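PDB 4WES: nitrogenase molybdenum-iron protein beta chain from Clostridium pasteurianum, which forms, with the alpha chain, the molybdenum-iron component of nitrogenase, which reduces dinitrogen to ammonium, and shares the [8Fe-7S] cluster with that chain. Local coordinates for residues 52-55 with 56-60; 148-151 with 152-156. All blocks are in the same frame, centred on the assembly; numbering follows the deposited sequence.

In the fold
Both contacts are i to i+4 pairings within single helices of one chain: 52-60 forms the greater part of helix 46-60, which follows strand 38-43 in a beta-alpha-beta unit, and 148-156 lies within helix 146-161. Their centres are 19 Å apart and their nearest atoms about 9 Å, so they do not touch, yet helix 24-33 packs against side chains of both. Both are buried, but differently. Contact 1 faces the alpha chain and the [8Fe-7S] cluster, and its side chains include two histidines and two arginines. Contact 2 meets no other protein chain; apart from amide and hydroxyl groups on T148, N152 and Q155, its side chains are apolar.

Contact 1: residues 52-55 with 56-60; sequences HRTV and LSRHF
R58 N donates to T54 O at 2.9 Å, the shortest of four successive i to i+4 backbone bonds in helix 46-60, the helix of a beta-alpha-beta unit. The N-H...O angle is 158°. H59 N to V55 O follows at 3.0 Å, with S57 N to R53 O at 3.1 Å; the bond from L56 N to H52 O is weak at 3.4 Å. A water donates to S57 OG at 2.7 Å and more weakly to R53 O, linking neighbouring turns; S57 OG also bonds E62 O. T54 OG1 bonds S50 O one turn back; chi1 of -68° sets OG1 beside the backbone N and leaves methyl CG2 anti to it. The H52 side chain touches the [8Fe-7S] cluster and packs on P25 and M29 of helix 24-33; its ring also meets that of Y82 of the alpha chain. V55 and L56 both pack on V26 of that same helix. Beyond the backbone, T54 and R58 run side by side: with R58 extended from CG to NE, T54 CG2 sits over the centre of the guanidinium plane, 3.3 Å from R58 CZ.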
loop_
_atom_site.group_PDB
_atom_site.type_symbol
_atom_site.label_atom_id
_atom_site.label_comp_id
_atom_site.label_asym_id
_atom_site.label_seq_id
_atom_site.Cartn_x
_atom_site.Cartn_y
_atom_site.Cartn_z
ATOM N N HIS B 52 17.610 -18.564 14.079
ATOM C CA HIS B 52 17.780 -17.103 14.301
ATOM C C HIS B 52 18.315 -16.424 13.055
ATOM O O HIS B 52 17.838 -15.350 12.663
ATOM C CB HIS B 52 18.649 -16.880 15.553
ATOM C CG HIS B 52 18.040 -17.530 16.763
ATOM N ND1 HIS B 52 18.757 -17.725 17.914
ATOM C CD2 HIS B 52 16.833 -18.120 16.931
ATOM C CE1 HIS B 52 18.001 -18.396 18.758
ATOM N NE2 HIS B 52 16.832 -18.655 18.187
ATOM N N ARG B 53 19.294 -17.040 12.409
ATOM C CA ARG B 53 19.730 -16.563 11.096
ATOM C C ARG B 53 18.582 -16.527 10.116
ATOM O O ARG B 53 18.429 -15.615 9.309
ATOM C CB ARG B 53 20.830 -17.489 10.537
ATOM C CG ARG B 53 22.152 -17.396 11.307
ATOM C CD ARG B 53 23.146 -18.406 10.763
ATOM N NE ARG B 53 23.501 -18.042 9.390
ATOM C CZ ARG B 53 23.897 -18.875 8.447
ATOM N NH1 ARG B 53 24.104 -20.148 8.698
ATOM N NH2 ARG B 53 24.091 -18.404 7.221
ATOM N N THR B 54 17.752 -17.579 10.151
ATOM C CA THR B 54 16.650 -17.717 9.209
ATOM C C THR B 54 15.650 -16.609 9.314
ATOM O O THR B 54 15.179 -16.076 8.288
ATOM C CB THR B 54 15.993 -19.110 9.373
ATOM O OG1 THR B 54 16.932 -20.106 8.930
ATOM C CG2 THR B 54 14.717 -19.247 8.592
ATOM N N VAL B 55 15.239 -16.255 10.537
ATOM C CA VAL B 55 14.200 -15.229 10.663
ATOM C C VAL B 55 14.727 -13.892 10.120
ATOM O O VAL B 55 13.990 -13.126 9.516
ATOM C CB VAL B 55 13.628 -15.133 12.086
ATOM C CG1 VAL B 55 14.639 -14.585 13.061
ATOM C CG2 VAL B 55 12.357 -14.300 12.104
ATOM N N LEU B 56 16.006 -13.593 10.367
ATOM C CA LEU B 56 16.584 -12.371 9.822
ATOM C C LEU B 56 16.561 -12.369 8.292
ATOM O O LEU B 56 16.232 -11.329 7.697
ATOM C CB LEU B 56 17.991 -12.186 10.363
ATOM C CG LEU B 56 18.087 -11.886 11.871
ATOM C CD1 LEU B 56 19.537 -11.908 12.327
ATOM C CD2 LEU B 56 17.447 -10.542 12.221
ATOM N N SER B 57 16.905 -13.486 7.656
ATOM C CA SER B 57 16.836 -13.534 6.198
ATOM C C SER B 57 15.401 -13.438 5.692
ATOM O O SER B 57 15.161 -12.815 4.641
ATOM C CB SER B 57 17.482 -14.795 5.655
ATOM O OG SER B 57 18.887 -14.772 5.816
ATOM N N ARG B 58 14.446 -14.048 6.399
ATOM C CA ARG B 58 13.044 -13.949 5.968
ATOM C C ARG B 58 12.490 -12.531 6.053
ATOM O O ARG B 58 11.632 -12.141 5.251
ATOM C CB ARG B 58 12.172 -14.917 6.798
ATOM C CG ARG B 58 12.409 -16.351 6.464
ATOM C CD ARG B 58 11.679 -17.289 7.448
ATOM N NE ARG B 58 11.733 -18.678 6.985
ATOM C CZ ARG B 58 11.535 -19.735 7.774
ATOM N NH1 ARG B 58 11.141 -19.570 9.037
ATOM N NH2 ARG B 58 11.717 -20.943 7.273
ATOM N N HIS B 59 12.932 -11.771 7.058
ATOM C CA HIS B 59 12.503 -10.396 7.264
ATOM C C HIS B 59 13.169 -9.466 6.250
ATOM O O HIS B 59 12.502 -8.671 5.600
ATOM C CB HIS B 59 12.819 -9.985 8.720
ATOM C CG HIS B 59 12.507 -8.563 9.039
ATOM N ND1 HIS B 59 11.363 -8.174 9.691
ATOM C CD2 HIS B 59 13.268 -7.459 8.893
ATOM C CE1 HIS B 59 11.419 -6.874 9.881
ATOM N NE2 HIS B 59 12.559 -6.422 9.410
ATOM N N PHE B 60 14.491 -9.529 6.145
ATOM C CA PHE B 60 15.253 -8.554 5.354
ATOM C C PHE B 60 15.469 -8.972 3.906
ATOM O O PHE B 60 15.907 -8.124 3.110
ATOM C CB PHE B 60 16.607 -8.305 6.024
ATOM C CG PHE B 60 16.501 -7.488 7.271
ATOM C CD1 PHE B 60 16.149 -6.149 7.193
ATOM C CD2 PHE B 60 16.749 -8.034 8.531
ATOM C CE1 PHE B 60 15.997 -5.380 8.339
ATOM C CE2 PHE B 60 16.609 -7.257 9.674
ATOM C CZ PHE B 60 16.222 -5.928 9.569
HETATM O O HOH W 1 20.259 -16.670 7.057
#

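Contact 2: residues 148-151 with 152-156; sequences TGFA and NMVQG
The F150 ring meets V154 one turn further along helix 146-161, an i to i+4 apolar pair: V154 CG2 approaches F150 CE2 to 3.7 Å. This helix packs against both helix 24-33 and helix 243-257. The methyl comes obliquely to the ring plane, and CD2 and CZ of F150 lie somewhat farther from it. With F150 CG anti to the backbone N (chi1 -180°), CE2 is the ring atom brought nearest V154 CG2. Outside the segments the ring touches A31 of helix 24-33, A245 of helix 243-257 and P202, which also touches V154. The other flat group, the N152 amide, belongs to a side chain that runs alongside T148, with a loose contact of 4.1 Å between T148 CG2 and N152 ND2. N152 CG stands beside its own backbone N (chi1 -77°), which brings the amide back near T148 O, but the angle is too poor for ND2 to bond that oxygen. ND2 instead donates to Q24 OE1 of helix 24-33, and T148 OG1 accepts from S145 N, just before the helix begins. Four successive i to i+4 backbone bonds run through 148-155: N152 N to T148 O spans 2.9 Å, V154 N to F150 O spans 3.0 Å, and M153 and Q155 donate to G149 and A151. The M153 side chain packs on A28 and A31 of helix 24-33. V154 CG2, besides touching the ring, lies 3.3 Å from F150 O.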
loop_
_atom_site.group_PDB
_atom_site.type_symbol
_atom_site.label_atom_id
_atom_site.label_comp_id
_atom_site.label_asym_id
_atom_site.label_seq_id
_atom_site.Cartn_x
_atom_site.Cartn_y
_atom_site.Cartn_z
ATOM N N THR B 148 15.284 -8.026 24.940
ATOM C CA THR B 148 16.245 -8.174 26.031
ATOM C C THR B 148 17.570 -8.674 25.504
ATOM O O THR B 148 18.643 -8.276 25.990
ATOM C CB THR B 148 15.683 -9.157 27.062
ATOM O OG1 THR B 148 14.261 -9.051 27.149
ATOM C CG2 THR B 148 16.312 -8.937 28.414
ATOM N N GLY B 149 17.551 -9.560 24.515
ATOM C CA GLY B 149 18.765 -10.056 23.905
ATOM C C GLY B 149 19.573 -8.958 23.228
ATOM O O GLY B 149 20.812 -8.888 23.369
ATOM N N PHE B 150 18.873 -8.096 22.499
ATOM C CA PHE B 150 19.488 -6.906 21.922
ATOM C C PHE B 150 20.131 -6.073 23.039
ATOM O O PHE B 150 21.291 -5.654 22.951
ATOM C CB PHE B 150 18.447 -6.131 21.137
ATOM C CG PHE B 150 18.984 -4.873 20.492
ATOM C CD1 PHE B 150 19.371 -4.866 19.168
ATOM C CD2 PHE B 150 19.052 -3.699 21.202
ATOM C CE1 PHE B 150 19.850 -3.726 18.574
ATOM C CE2 PHE B 150 19.545 -2.539 20.615
ATOM C CZ PHE B 150 19.905 -2.549 19.285
ATOM N N ALA B 151 19.358 -5.796 24.086
ATOM C CA ALA B 151 19.858 -4.958 25.168
ATOM C C ALA B 151 21.108 -5.527 25.783
ATOM O O ALA B 151 22.056 -4.773 26.120
ATOM C CB ALA B 151 18.806 -4.769 26.233
ATOM N N ASN B 152 21.114 -6.835 25.992
ATOM C CA ASN B 152 22.254 -7.524 26.577
ATOM C C ASN B 152 23.499 -7.481 25.676
ATOM O O ASN B 152 24.616 -7.222 26.149
ATOM C CB ASN B 152 21.879 -8.983 26.925
ATOM C CG ASN B 152 21.052 -9.071 28.169
ATOM O OD1 ASN B 152 21.130 -8.212 29.045
ATOM N ND2 ASN B 152 20.243 -10.099 28.264
ATOM N N MET B 153 23.326 -7.630 24.375
ATOM C CA MET B 153 24.462 -7.558 23.475
ATOM C C MET B 153 25.055 -6.148 23.517
ATOM O O MET B 153 26.278 -5.984 23.463
ATOM C CB MET B 153 24.061 -7.934 22.041
ATOM C CG MET B 153 25.255 -8.094 21.091
ATOM S SD MET B 153 26.205 -9.625 21.310
ATOM C CE MET B 153 27.555 -9.070 22.275
ATOM N N VAL B 154 24.204 -5.119 23.575
ATOM C CA VAL B 154 24.734 -3.746 23.670
ATOM C C VAL B 154 25.541 -3.590 24.950
ATOM O O VAL B 154 26.631 -2.981 24.954
ATOM C CB VAL B 154 23.600 -2.708 23.564
ATOM C CG1 VAL B 154 24.129 -1.310 23.716
ATOM C CG2 VAL B 154 22.863 -2.839 22.230
ATOM N N GLN B 155 25.039 -4.114 26.063
ATOM C CA GLN B 155 25.814 -4.152 27.272
ATOM C C GLN B 155 27.155 -4.850 27.096
ATOM O O GLN B 155 28.205 -4.362 27.593
ATOM C CB GLN B 155 25.028 -4.811 28.410
ATOM C CG GLN B 155 25.823 -4.766 29.704
ATOM C CD GLN B 155 25.249 -5.621 30.768
ATOM O OE1 GLN B 155 24.971 -6.798 30.554
ATOM N NE2 GLN B 155 25.031 -5.025 31.934
ATOM N N GLY B 156 27.171 -5.979 26.394
ATOM C CA GLY B 156 28.446 -6.674 26.145
ATOM C C GLY B 156 29.444 -5.858 25.362
ATOM O O GLY B 156 30.640 -5.861 25.651
#